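Local coordinates for YfkN protein (Bacillus subtilis subsp. subtilis, PDB 3GVE) that belongs to the calcineurin-like phosphoesterase family and holds a manganese ion and a magnesium ion close together in a two-metal site, at residues Ala231-Ala236 against Ala263-Glu268; Ile219-Gln224 against Ser256-Gly261; Ala75-Lys80 against Leu336-Lys341; Lys88-Ile93 against Leu115-Gly120. All blocks are in the same frame, centred on the assembly; numbering follows the deposited sequence.

In the fold
Going from the N terminus, helix 70-85 opens interaction 3, which closes only when the C-terminal helix 322-340 comes back to it, so the other three contacts are nested inside its long loop. Interaction 4 is a short closure within that loop, bringing the start of helix 91-98 to helix 115-123; it touches interaction 3 through helix 70-85. After it come interactions 2 and 1, which cross: 219-224 and 231-236 are met in the same order by 256-261 and 263-268. These two touch each other and tie the loop after strand 210-215 and helix 232-238 to the chain between strands 253-254 and 271-272. Interactions 2 and 3 both touch the second subunit.

Interaction 1. Residues Ala231-Ala236 against Ala263-Glu268; sequences AVFDLA and AQFNVE
Phe233 and Phe265 meet rim to rim, Phe233 CD1 lying 3.6 Å from Phe265 CE2. The rings touch at their margins, not over each other's faces: the centroids are 5.9 Å apart and the planes differ by only 21°. The same margin of Phe233 serves two more neighbours. Its CE1 stands 3.8 Å from Ala263 O, which lies in the plane of the ring at its edge, and 3.8 Å from Gln264 CB. The Gln264 chain then bends at CG, which keeps near Phe233 CZ at 4.0 Å, so its aliphatic part does the touching. Phe233 gets there because CG is anti to the backbone N (chi1 -178°), which carries the ring off helix 232-238. This is a surface contact joining the first turn of that helix to the short hairpin of strands 265-266 and 271-272, an extension of the mixed sheet in this metallophosphoesterase fold. Further out, Phe265 also meets the ring of Tyr259, nearly parallel to it, and packs on Ile272, which Val232 and Ala236 touch from the helix. Ala236 O accepts a hydrogen bond from Asn273 ND2, and Asp234 OD1 accepts one from Gln224 N.

Interaction 2. Residues Ile219-Gln224 against Ser256-Gly261; sequences IEKQAQ and SAEYAG
Ile219 and Lys221 both lie against the ring of Tyr259, and this is the close-packed half of the contact. Ile219 CG2 comes within 3.8 Å of Tyr259 CE1. The methyl is the branch anti to the backbone N, and it approaches the ring at a slant. Two residues on, Lys221 CG sits 4.0 Å from the same Tyr259 CE1. Tyr259 is held from other directions too: Phe254 meets it edge-to-face, and Ser256 O is in its plane at the edge. Water 1 also links its hydroxyl to the other loop, donating to Ile219 O at 2.7 Å and lying 2.5 Å from Tyr259 OH, a short separation.

The two loops follow strands 210-215 and 253-254 of the mixed sheet, a few residues after the metal ligands His216 (first loop) and His249 and His251 (second loop); the Ile219 side chain is about 13 Å from the magnesium ion. The outer half is looser. Beyond CG the Lys221 chain runs extended (chi2 172°) to cross Glu258 at about a right angle, yet Lys221 NZ stays 4.3 Å from Glu258 OE2, too far for a salt bridge, and Glu258 has a second conformer. The ammonium is instead hydrogen-bonded to Arg340 O of the second subunit, while Glu220 forms a salt bridge with Lys341 of that subunit. The inner side is thus joined by apolar packing and one bridging water, whereas the ammonium of Lys221 is probably engaged more by the second subunit than by Glu258, which may add no more than a diffuse attraction.

Interaction 3. Residues Ala75-Lys80 against Leu336-Lys341; sequences AVKYQK and LEYVRK
Tyr338 projects from the C-terminal helix 322-340 toward helix 70-85, where Lys77 and Tyr78 receive it in a surface helix-helix contact. In this calcineurin-like phosphoesterase the contact brings the last helix of the chain back onto helix 70-85. The Tyr338 ring is the centrepiece: a chi1 of 161° swings it away from its own backbone N and across the gap between the helices, where Lys77 arrives at the ring edge, by the hydroxyl, and Tyr78 approaches CD1 obliquely.

Lys77 crosses Tyr338 at about a right angle. Its chain is extended beyond CG, and the ammonium arrives in the plane of the tyrosine ring, where Lys77 NZ donates a hydrogen bond of 2.9 Å to Tyr338 OH. The lysine's methylenes follow closely, Lys77 CD being 3.5 Å from the same Tyr338 OH. That hydroxyl is also hydrogen-bonded to Glu73, its strongest polar partner, so a lysine and a carboxylate grip it together, and the nearby positive charge would probably polarise it.

Tyr78 meets the Tyr338 ring nearer the helix that carries it, on the CD1 side. The two tyrosine rings are set obliquely and steeply inclined, with planes at 78° and centroids 5.9 Å apart. Tyr74 stacks on Tyr78 and also touches Tyr338, which makes a small aromatic group on this side of helix 70-85. Past Tyr338, Arg340 forms a salt bridge with Asp32. Where the rings come closest, Tyr338 CD1 lies near the plane of Tyr78, 3.7 Å from Tyr78 CE2.

Interaction 4. Residues Lys88-Ile93 against Leu115-Gly120; sequences KTHPII and LDFLDG
His90 and Phe117 make a buried aromatic contact where the start of helix 91-98 meets helix 115-123, inside the helical region packed around helix 70-85 of the phosphoesterase fold. The two rings touch at their rims, His90 CD2 being 3.6 Å from Phe117 CZ, with the planes inclined by 63°. Phe117 reaches across because its first torsion (chi1 -176°) points the ring away from its backbone N, and the ring also packs on Val76 and Ile83.

His90 is the N-cap of its helix. Its ND1 accepts a bond of 3.1 Å from Ile92 N, which lies almost in the imidazole plane, and this would hold the rotation of the ring so that its CD2-NE2 side is turned to Phe117. Alongside the rings the backbones are joined by water: water 2 is 2.7 Å from Lys88 O and 2.9 Å from Gly120 O, and water 3 accepts from His90 N at 2.9 Å, with only a weak link on to Gly120 O.

With ND1 accepting, the imidazole is probably neutral with its proton on NE2: ND1 serves the start of the helix, while CD2, with NE2 beside it, packs on Phe117.

Interaction 1. Residues Ala231-Ala236 against Ala263-Glu268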
loop_
_atom_site.group_PDB
_atom_site.type_symbol
_atom_site.label_atom_id
_atom_site.label_comp_id
_atom_site.label_asym_id
_atom_site.label_seq_id
_atom_site.Cartn_x
_atom_site.Cartn_y
_atom_site.Cartn_z
ATOM N N ALA A 231 -5.989 19.071 -7.614
ATOM C CA ALA A 231 -6.524 20.275 -8.223
ATOM C C ALA A 231 -8.006 20.266 -8.575
ATOM O O ALA A 231 -8.447 21.151 -9.271
ATOM C CB ALA A 231 -5.699 20.614 -9.491
ATOM N N VAL A 232 -8.761 19.270 -8.121
ATOM C CA VAL A 232 -10.175 19.179 -8.499
ATOM C C VAL A 232 -11.005 20.427 -8.134
ATOM O O VAL A 232 -11.838 20.864 -8.899
ATOM C CB VAL A 232 -10.836 17.908 -7.938
ATOM C CG1 VAL A 232 -12.367 17.994 -8.110
ATOM C CG2 VAL A 232 -10.285 16.670 -8.669
ATOM N N PHE A 233 -10.782 20.983 -6.951
ATOM C CA PHE A 233 -11.531 22.181 -6.558
ATOM C C PHE A 233 -11.298 23.304 -7.569
ATOM O O PHE A 233 -12.204 24.007 -7.937
ATOM C CB PHE A 233 -11.123 22.632 -5.154
ATOM C CG PHE A 233 -11.885 23.830 -4.657
ATOM C CD1 PHE A 233 -13.077 23.687 -3.968
ATOM C CD2 PHE A 233 -11.387 25.098 -4.871
ATOM C CE1 PHE A 233 -13.767 24.821 -3.498
ATOM C CE2 PHE A 233 -12.071 26.226 -4.402
ATOM C CZ PHE A 233 -13.254 26.081 -3.716
ATOM N N ASP A 234 -10.054 23.458 -7.993
ATOM C CA ASP A 234 -9.695 24.476 -8.975
ATOM C C ASP A 234 -10.232 24.193 -10.381
ATOM O O ASP A 234 -10.665 25.099 -11.064
ATOM C CB ASP A 234 -8.178 24.693 -8.958
ATOM C CG ASP A 234 -7.673 25.042 -7.566
ATOM O OD1 ASP A 234 -8.204 25.971 -6.951
ATOM O OD2 ASP A 234 -6.802 24.346 -7.084
ATOM N N LEU A 235 -10.214 22.930 -10.794
ATOM C CA LEU A 235 -10.879 22.550 -12.028
ATOM C C LEU A 235 -12.355 22.939 -11.996
ATOM O O LEU A 235 -12.881 23.504 -12.938
ATOM C CB LEU A 235 -10.781 21.049 -12.240
ATOM C CG LEU A 235 -9.551 20.560 -12.977
ATOM C CD1 LEU A 235 -9.584 19.026 -12.982
ATOM C CD2 LEU A 235 -9.499 21.097 -14.432
ATOM N N ALA A 236 -13.016 22.644 -10.886
ATOM C CA ALA A 236 -14.452 22.901 -10.795
ATOM C C ALA A 236 -14.785 24.389 -10.761
ATOM O O ALA A 236 -15.835 24.782 -11.224
ATOM C CB ALA A 236 -15.037 22.203 -9.564
ATOM N N ALA A 263 -17.588 25.756 1.478
ATOM C CA ALA A 263 -18.104 26.550 0.374
ATOM C C ALA A 263 -17.866 25.851 -0.968
ATOM O O ALA A 263 -16.799 25.337 -1.215
ATOM C CB ALA A 263 -17.473 27.942 0.364
ATOM N N GLN A 264 -18.902 25.844 -1.794
ATOM C CA GLN A 264 -18.874 25.277 -3.143
ATOM C C GLN A 264 -19.261 23.803 -3.187
ATOM O O GLN A 264 -19.566 23.286 -4.233
ATOM C CB GLN A 264 -17.504 25.470 -3.811
ATOM C CG GLN A 264 -17.184 26.903 -4.117
ATOM C CD GLN A 264 -18.320 27.500 -4.879
ATOM O OE1 GLN A 264 -18.648 27.046 -5.955
ATOM N NE2 GLN A 264 -18.988 28.446 -4.280
ATOM N N PHE A 265 -19.234 23.136 -2.039
ATOM C CA PHE A 265 -19.543 21.715 -1.962
ATOM C C PHE A 265 -21.026 21.471 -1.648
ATOM O O PHE A 265 -21.612 22.148 -0.841
ATOM C CB PHE A 265 -18.670 21.040 -0.890
ATOM C CG PHE A 265 -17.207 20.901 -1.281
ATOM C CD1 PHE A 265 -16.702 19.696 -1.757
ATOM C CD2 PHE A 265 -16.344 21.974 -1.166
ATOM C CE1 PHE A 265 -15.369 19.563 -2.100
ATOM C CE2 PHE A 265 -14.996 21.852 -1.529
ATOM C CZ PHE A 265 -14.509 20.632 -1.990
ATOM N N ASN A 266 -21.606 20.477 -2.302
ATOM C CA ASN A 266 -22.921 19.949 -1.958
ATOM C C ASN A 266 -22.795 18.422 -1.832
ATOM O O ASN A 266 -22.702 17.706 -2.817
ATOM C CB ASN A 266 -23.954 20.354 -3.009
ATOM C CG ASN A 266 -25.371 19.946 -2.628
ATOM O OD1 ASN A 266 -25.575 18.917 -2.033
ATOM N ND2 ASN A 266 -26.341 20.765 -2.986
ATOM N N VAL A 267 -22.758 17.945 -0.595
ATOM C CA VAL A 267 -22.600 16.533 -0.301
ATOM C C VAL A 267 -23.772 15.692 -0.741
ATOM O O VAL A 267 -23.581 14.639 -1.308
ATOM C CB VAL A 267 -22.186 16.267 1.170
ATOM C CG1 VAL A 267 -22.111 14.790 1.430
ATOM C CG2 VAL A 267 -20.878 17.017 1.520
ATOM N N GLU A 268 -24.970 16.194 -0.502
ATOM C CA GLU A 268 -26.165 15.463 -0.879
ATOM C C GLU A 268 -26.167 15.212 -2.384
ATOM O O GLU A 268 -26.442 14.110 -2.815
ATOM C CB GLU A 268 -27.417 16.221 -0.425
ATOM C CG GLU A 268 -27.523 16.396 1.106
ATOM C CD GLU A 268 -27.441 15.066 1.843
ATOM O OE1 GLU A 268 -26.481 14.831 2.594
ATOM O OE2 GLU A 268 -28.333 14.230 1.654
#

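Interaction 2. Residues Ile219-Gln224 against Ser256-Gly261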
loop_
_atom_site.group_PDB
_atom_site.type_symbol
_atom_site.label_atom_id
_atom_site.label_comp_id
_atom_site.label_asym_id
_atom_site.label_seq_id
_atom_site.Cartn_x
_atom_site.Cartn_y
_atom_site.Cartn_z
ATOM N N ILE A 219 -8.775 16.232 -4.221
ATOM C CA ILE A 219 -9.624 17.332 -3.792
ATOM C C ILE A 219 -9.032 17.980 -2.557
ATOM O O ILE A 219 -8.663 17.291 -1.627
ATOM C CB ILE A 219 -11.057 16.810 -3.433
ATOM C CG1 ILE A 219 -11.747 16.204 -4.661
ATOM C CG2 ILE A 219 -11.889 17.911 -2.783
ATOM C CD1 ILE A 219 -12.918 15.272 -4.340
ATOM N N GLU A 220 -8.955 19.305 -2.580
ATOM C CA GLU A 220 -8.732 20.099 -1.380
ATOM C C GLU A 220 -9.943 21.010 -1.223
ATOM O O GLU A 220 -10.708 21.209 -2.134
ATOM C CB GLU A 220 -7.434 20.910 -1.474
ATOM C CG GLU A 220 -6.152 20.053 -1.613
ATOM C CD GLU A 220 -5.868 19.169 -0.401
ATOM O OE1 GLU A 220 -6.461 19.354 0.662
ATOM O OE2 GLU A 220 -5.023 18.272 -0.514
ATOM N N LYS A 221 -10.119 21.521 -0.017
ATOM C CA LYS A 221 -11.324 22.273 0.333
ATOM C C LYS A 221 -11.333 23.735 -0.100
ATOM O O LYS A 221 -12.378 24.355 -0.099
ATOM C CB LYS A 221 -11.564 22.216 1.841
ATOM C CG LYS A 221 -11.977 20.827 2.349
ATOM C CD LYS A 221 -11.991 20.868 3.862
ATOM C CE LYS A 221 -12.556 19.652 4.521
ATOM N NZ LYS A 221 -12.622 19.924 5.999
ATOM N N GLN A 222 -10.166 24.269 -0.451
ATOM C CA GLN A 222 -10.041 25.669 -0.845
ATOM C C GLN A 222 -9.118 25.830 -2.056
ATOM O O GLN A 222 -8.397 24.898 -2.425
ATOM C CB GLN A 222 -9.507 26.493 0.339
ATOM C CG GLN A 222 -10.508 26.619 1.500
ATOM C CD GLN A 222 -10.293 25.567 2.570
ATOM O OE1 GLN A 222 -9.278 24.905 2.593
ATOM N NE2 GLN A 222 -11.282 25.404 3.451
ATOM N N ALA A 223 -9.145 27.023 -2.661
ATOM C CA ALA A 223 -8.365 27.271 -3.866
ATOM C C ALA A 223 -6.878 27.087 -3.654
ATOM O O ALA A 223 -6.331 27.308 -2.582
ATOM C CB ALA A 223 -8.642 28.684 -4.406
ATOM N N GLN A 224 -6.244 26.644 -4.719
ATOM C CA GLN A 224 -4.806 26.561 -4.792
ATOM C C GLN A 224 -4.370 27.255 -6.088
ATOM O O GLN A 224 -5.180 27.660 -6.884
ATOM C CB GLN A 224 -4.353 25.099 -4.786
ATOM C CG GLN A 224 -4.522 24.378 -3.464
ATOM C CD GLN A 224 -4.205 22.904 -3.607
ATOM O OE1 GLN A 224 -5.042 22.129 -4.027
ATOM N NE2 GLN A 224 -2.998 22.529 -3.307
ATOM N N SER A 256 -18.440 12.693 0.537
ATOM C CA SER A 256 -18.420 12.262 1.925
ATOM C C SER A 256 -18.720 13.454 2.826
ATOM O O SER A 256 -18.541 14.608 2.456
ATOM C CB SER A 256 -17.098 11.620 2.307
ATOM O OG SER A 256 -16.098 12.575 2.368
ATOM N N ALA A 257 -19.180 13.120 4.021
ATOM C CA ALA A 257 -19.654 14.066 5.014
ATOM C C ALA A 257 -18.647 15.141 5.482
ATOM O O ALA A 257 -19.055 16.195 5.899
ATOM C CB ALA A 257 -20.190 13.297 6.198
ATOM N N GLU A 258 -17.385 14.845 5.407
ATOM C CA GLU A 258 -16.376 15.793 5.777
ATOM C C GLU A 258 -16.511 17.130 4.999
ATOM O O GLU A 258 -16.144 18.191 5.481
ATOM C CB GLU A 258 -15.044 15.124 5.519
ATOM C CG GLU A 258 -13.883 15.993 5.545
ATOM C CD GLU A 258 -12.680 15.250 5.098
ATOM O OE1 GLU A 258 -12.785 14.050 4.727
ATOM O OE2 GLU A 258 -11.627 15.856 5.153
ATOM N N TYR A 259 -17.068 17.074 3.796
ATOM C CA TYR A 259 -17.146 18.269 2.944
ATOM C C TYR A 259 -18.398 19.119 3.152
ATOM O O TYR A 259 -18.548 20.177 2.580
ATOM C CB TYR A 259 -17.005 17.875 1.469
ATOM C CG TYR A 259 -15.666 17.262 1.189
ATOM C CD1 TYR A 259 -14.556 18.047 0.948
ATOM C CD2 TYR A 259 -15.514 15.895 1.173
ATOM C CE1 TYR A 259 -13.335 17.467 0.686
ATOM C CE2 TYR A 259 -14.295 15.321 0.940
ATOM C CZ TYR A 259 -13.219 16.098 0.691
ATOM O OH TYR A 259 -12.012 15.515 0.440
ATOM N N ALA A 260 -19.283 18.644 4.001
ATOM C CA ALA A 260 -20.526 19.391 4.290
ATOM C C ALA A 260 -20.165 20.721 4.967
ATOM O O ALA A 260 -19.473 20.698 5.950
ATOM C CB ALA A 260 -21.409 18.557 5.201
ATOM N N GLY A 261 -20.681 21.823 4.452
ATOM C CA GLY A 261 -20.393 23.114 5.038
ATOM C C GLY A 261 -19.197 23.841 4.439
ATOM O O GLY A 261 -18.941 25.003 4.734
HETATM O O HOH W 1 -9.932 16.899 0.722
#

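Interaction 3. Residues Ala75-Lys80 against Leu336-Lys341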
loop_
_atom_site.group_PDB
_atom_site.type_symbol
_atom_site.label_atom_id
_atom_site.label_comp_id
_atom_site.label_asym_id
_atom_site.label_seq_id
_atom_site.Cartn_x
_atom_site.Cartn_y
_atom_site.Cartn_z
ATOM N N ALA A 75 3.558 -8.313 -16.081
ATOM C CA ALA A 75 3.355 -7.832 -17.427
ATOM C C ALA A 75 4.585 -7.138 -18.011
ATOM O O ALA A 75 5.013 -7.421 -19.114
ATOM C CB ALA A 75 2.151 -6.952 -17.496
ATOM N N VAL A 76 5.153 -6.239 -17.223
ATOM C CA VAL A 76 6.325 -5.526 -17.687
ATOM C C VAL A 76 7.551 -6.446 -17.821
ATOM O O VAL A 76 8.323 -6.289 -18.734
ATOM C CB VAL A 76 6.581 -4.237 -16.852
ATOM C CG1 VAL A 76 7.139 -4.547 -15.482
ATOM C CG2 VAL A 76 7.474 -3.279 -17.598
ATOM N N LYS A 77 7.700 -7.415 -16.929
ATOM C CA LYS A 77 8.865 -8.293 -16.985
ATOM C C LYS A 77 8.751 -9.334 -18.091
ATOM O O LYS A 77 9.697 -9.542 -18.823
ATOM C CB LYS A 77 9.097 -8.961 -15.631
ATOM C CG LYS A 77 9.566 -8.002 -14.564
ATOM C CD LYS A 77 9.919 -8.746 -13.292
ATOM C CE LYS A 77 10.353 -7.808 -12.194
ATOM N NZ LYS A 77 10.865 -8.582 -11.020
ATOM N N TYR A 78 7.605 -9.984 -18.201
ATOM C CA TYR A 78 7.437 -11.092 -19.144
ATOM C C TYR A 78 6.923 -10.721 -20.531
ATOM O O TYR A 78 7.105 -11.475 -21.461
ATOM C CB TYR A 78 6.557 -12.189 -18.535
ATOM C CG TYR A 78 7.275 -13.000 -17.480
ATOM C CD1 TYR A 78 7.794 -14.264 -17.768
ATOM C CD2 TYR A 78 7.461 -12.493 -16.208
ATOM C CE1 TYR A 78 8.455 -14.987 -16.793
ATOM C CE2 TYR A 78 8.121 -13.201 -15.256
ATOM C CZ TYR A 78 8.607 -14.448 -15.551
ATOM O OH TYR A 78 9.267 -15.145 -14.583
ATOM N N GLN A 79 6.276 -9.566 -20.657
ATOM C CA GLN A 79 5.639 -9.181 -21.907
ATOM C C GLN A 79 6.024 -7.803 -22.445
ATOM O O GLN A 79 5.387 -7.319 -23.349
ATOM C CB GLN A 79 4.120 -9.289 -21.752
ATOM C CG GLN A 79 3.683 -10.625 -21.173
ATOM C CD GLN A 79 2.196 -10.837 -21.221
ATOM O OE1 GLN A 79 1.437 -9.919 -21.488
ATOM N NE2 GLN A 79 1.770 -12.053 -20.942
ATOM N N LYS A 80 7.075 -7.194 -21.913
ATOM C CA LYS A 80 7.462 -5.855 -22.324
ATOM C C LYS A 80 7.602 -5.704 -23.835
ATOM O O LYS A 80 7.048 -4.800 -24.422
ATOM C CB LYS A 80 8.761 -5.413 -21.633
ATOM C CG LYS A 80 9.187 -3.988 -22.002
ATOM C CD LYS A 80 10.304 -3.456 -21.125
ATOM C CE LYS A 80 10.940 -2.269 -21.789
ATOM N NZ LYS A 80 10.494 -0.997 -21.189
ATOM N N LEU A 336 0.971 -15.923 -10.219
ATOM C CA LEU A 336 1.174 -16.778 -9.058
ATOM C C LEU A 336 2.506 -17.525 -9.173
ATOM O O LEU A 336 3.239 -17.602 -8.221
ATOM C CB LEU A 336 0.033 -17.774 -8.920
ATOM C CG LEU A 336 -1.349 -17.239 -8.571
ATOM C CD1 LEU A 336 -2.372 -18.358 -8.624
ATOM C CD2 LEU A 336 -1.410 -16.532 -7.219
ATOM N N GLU A 337 2.810 -18.058 -10.348
ATOM C CA GLU A 337 4.057 -18.792 -10.550
ATOM C C GLU A 337 5.234 -17.852 -10.341
ATOM O O GLU A 337 6.218 -18.178 -9.704
ATOM C CB GLU A 337 4.080 -19.394 -11.951
ATOM C CG GLU A 337 5.300 -20.245 -12.275
ATOM C CD GLU A 337 5.241 -20.897 -13.654
ATOM O OE1 GLU A 337 5.731 -22.035 -13.797
ATOM O OE2 GLU A 337 4.732 -20.283 -14.606
ATOM N N TYR A 338 5.109 -16.658 -10.899
ATOM C CA TYR A 338 6.136 -15.633 -10.804
ATOM C C TYR A 338 6.429 -15.249 -9.350
ATOM O O TYR A 338 7.577 -15.110 -8.953
ATOM C CB TYR A 338 5.687 -14.412 -11.615
ATOM C CG TYR A 338 6.392 -13.123 -11.287
ATOM C CD1 TYR A 338 7.730 -12.948 -11.558
ATOM C CD2 TYR A 338 5.705 -12.079 -10.716
ATOM C CE1 TYR A 338 8.363 -11.763 -11.249
ATOM C CE2 TYR A 338 6.314 -10.921 -10.408
ATOM C CZ TYR A 338 7.636 -10.745 -10.670
ATOM O OH TYR A 338 8.232 -9.555 -10.346
ATOM N N VAL A 339 5.381 -15.090 -8.564
ATOM C CA VAL A 339 5.506 -14.674 -7.176
ATOM C C VAL A 339 6.075 -15.771 -6.273
ATOM O O VAL A 339 6.781 -15.493 -5.314
ATOM C CB VAL A 339 4.144 -14.256 -6.627
ATOM C CG1 VAL A 339 4.209 -14.089 -5.158
ATOM C CG2 VAL A 339 3.701 -12.970 -7.294
ATOM N N ARG A 340 5.746 -17.006 -6.602
ATOM C CA ARG A 340 6.128 -18.146 -5.787
ATOM C C ARG A 340 7.568 -18.564 -6.063
ATOM O O ARG A 340 8.223 -19.177 -5.219
ATOM C CB ARG A 340 5.137 -19.294 -6.003
ATOM C CG ARG A 340 3.849 -19.111 -5.201
ATOM C CD ARG A 340 2.692 -19.792 -5.855
ATOM N NE ARG A 340 1.402 -19.547 -5.214
ATOM C CZ ARG A 340 0.280 -20.109 -5.643
ATOM N NH1 ARG A 340 -0.879 -19.862 -5.048
ATOM N NH2 ARG A 340 0.327 -20.947 -6.672
ATOM N N LYS A 341 8.072 -18.226 -7.235
ATOM C CA LYS A 341 9.388 -18.651 -7.639
ATOM C C LYS A 341 9.631 -20.082 -7.154
ATOM O O LYS A 341 10.747 -20.445 -6.808
ATOM C CB LYS A 341 10.433 -17.724 -7.067
ATOM C CG LYS A 341 10.080 -16.283 -7.170
ATOM C CD LYS A 341 10.787 -15.465 -6.125
ATOM C CE LYS A 341 12.134 -14.992 -6.609
ATOM N NZ LYS A 341 12.451 -13.679 -6.004
#

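Interaction 4. Residues Lys88-Ile93 against Leu115-Gly120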
loop_
_atom_site.group_PDB
_atom_site.type_symbol
_atom_site.label_atom_id
_atom_site.label_comp_id
_atom_site.label_asym_id
_atom_site.label_seq_id
_atom_site.Cartn_x
_atom_site.Cartn_y
_atom_site.Cartn_z
ATOM N N LYS A 88 1.223 -8.020 -28.390
ATOM C CA LYS A 88 0.386 -8.574 -27.344
ATOM C C LYS A 88 -0.295 -7.408 -26.691
ATOM O O LYS A 88 0.300 -6.372 -26.517
ATOM C CB LYS A 88 1.227 -9.278 -26.294
ATOM C CG LYS A 88 1.384 -10.762 -26.509
ATOM C CD LYS A 88 2.202 -11.379 -25.385
ATOM C CE LYS A 88 3.332 -12.243 -25.929
ATOM N NZ LYS A 88 3.122 -13.664 -25.663
ATOM N N THR A 89 -1.554 -7.585 -26.345
ATOM C CA THR A 89 -2.268 -6.592 -25.552
ATOM C C THR A 89 -1.875 -6.726 -24.076
ATOM O O THR A 89 -1.792 -7.814 -23.550
ATOM C CB THR A 89 -3.773 -6.809 -25.667
ATOM O OG1 THR A 89 -4.146 -6.752 -27.043
ATOM C CG2 THR A 89 -4.545 -5.737 -24.898
ATOM N N HIS A 90 -1.641 -5.615 -23.399
ATOM C CA HIS A 90 -1.379 -5.682 -21.960
ATOM C C HIS A 90 -2.568 -6.421 -21.322
ATOM O O HIS A 90 -3.697 -6.063 -21.558
ATOM C CB HIS A 90 -1.266 -4.263 -21.397
ATOM C CG HIS A 90 -0.726 -4.207 -20.001
ATOM N ND1 HIS A 90 -1.319 -4.871 -18.949
ATOM C CD2 HIS A 90 0.358 -3.583 -19.491
ATOM C CE1 HIS A 90 -0.628 -4.648 -17.850
ATOM N NE2 HIS A 90 0.390 -3.865 -18.149
ATOM N N PRO A 91 -2.306 -7.440 -20.504
ATOM C CA PRO A 91 -3.398 -8.224 -19.906
ATOM C C PRO A 91 -4.411 -7.383 -19.116
ATOM O O PRO A 91 -5.576 -7.702 -19.125
ATOM C CB PRO A 91 -2.656 -9.202 -18.991
ATOM C CG PRO A 91 -1.383 -9.410 -19.677
ATOM C CD PRO A 91 -1.000 -8.056 -20.217
ATOM N N ILE A 92 -3.968 -6.316 -18.463
ATOM C CA ILE A 92 -4.912 -5.440 -17.774
ATOM C C ILE A 92 -5.838 -4.736 -18.787
ATOM O O ILE A 92 -7.043 -4.650 -18.600
ATOM C CB ILE A 92 -4.186 -4.434 -16.876
ATOM C CG1 ILE A 92 -3.584 -5.180 -15.680
ATOM C CG2 ILE A 92 -5.139 -3.326 -16.430
ATOM C CD1 ILE A 92 -2.687 -4.325 -14.813
ATOM N N ILE A 93 -5.246 -4.251 -19.866
ATOM C CA ILE A 93 -6.012 -3.657 -20.953
ATOM C C ILE A 93 -6.992 -4.663 -21.585
ATOM O O ILE A 93 -8.098 -4.299 -21.924
ATOM C CB ILE A 93 -5.083 -3.007 -22.010
ATOM C CG1 ILE A 93 -4.256 -1.867 -21.369
ATOM C CG2 ILE A 93 -5.889 -2.499 -23.230
ATOM C CD1 ILE A 93 -5.107 -0.714 -20.765
ATOM N N LEU A 115 8.284 5.446 -20.787
ATOM C CA LEU A 115 7.402 5.967 -21.823
ATOM C C LEU A 115 7.080 4.939 -22.915
ATOM O O LEU A 115 5.984 4.916 -23.418
ATOM C CB LEU A 115 8.003 7.227 -22.451
ATOM C CG LEU A 115 8.030 8.473 -21.538
ATOM C CD1 LEU A 115 8.941 9.560 -22.113
ATOM C CD2 LEU A 115 6.621 9.047 -21.334
ATOM N N ASP A 116 8.043 4.101 -23.275
ATOM C CA ASP A 116 7.803 3.153 -24.359
ATOM C C ASP A 116 6.774 2.096 -23.957
ATOM O O ASP A 116 5.880 1.793 -24.715
ATOM C CB ASP A 116 9.097 2.480 -24.830
ATOM C CG ASP A 116 10.035 3.431 -25.553
ATOM O OD1 ASP A 116 9.615 4.505 -25.999
ATOM O OD2 ASP A 116 11.209 3.067 -25.664
ATOM N N PHE A 117 6.909 1.561 -22.743
ATOM C CA PHE A 117 5.973 0.566 -22.253
ATOM C C PHE A 117 4.574 1.155 -22.153
ATOM O O PHE A 117 3.612 0.513 -22.496
ATOM C CB PHE A 117 6.429 0.001 -20.915
ATOM C CG PHE A 117 5.552 -1.104 -20.403
ATOM C CD1 PHE A 117 5.624 -2.382 -20.944
ATOM C CD2 PHE A 117 4.649 -0.870 -19.390
ATOM C CE1 PHE A 117 4.821 -3.401 -20.469
ATOM C CE2 PHE A 117 3.866 -1.892 -18.918
ATOM C CZ PHE A 117 3.953 -3.157 -19.459
ATOM N N LEU A 118 4.479 2.403 -21.730
ATOM C CA LEU A 118 3.184 3.053 -21.647
ATOM C C LEU A 118 2.550 3.216 -23.035
ATOM O O LEU A 118 1.379 2.978 -23.210
ATOM C CB LEU A 118 3.295 4.412 -20.933
ATOM C CG LEU A 118 1.983 5.182 -20.752
ATOM C CD1 LEU A 118 0.927 4.301 -20.084
ATOM C CD2 LEU A 118 2.220 6.455 -19.937
ATOM N N ASP A 119 3.344 3.653 -24.011
ATOM C CA ASP A 119 2.852 3.774 -25.380
ATOM C C ASP A 119 2.359 2.408 -25.867
ATOM O O ASP A 119 1.320 2.315 -26.472
ATOM C CB ASP A 119 3.935 4.298 -26.330
ATOM C CG ASP A 119 4.166 5.802 -26.210
ATOM O OD1 ASP A 119 3.290 6.549 -25.751
ATOM O OD2 ASP A 119 5.259 6.219 -26.607
ATOM N N GLY A 120 3.113 1.360 -25.589
ATOM C CA GLY A 120 2.732 0.023 -26.014
ATOM C C GLY A 120 1.446 -0.431 -25.355
ATOM O O GLY A 120 0.608 -1.044 -25.968
HETATM O O HOH W 2 -0.002 -3.688 -26.866
HETATM O O HOH W 3 -1.859 -3.106 -24.790
#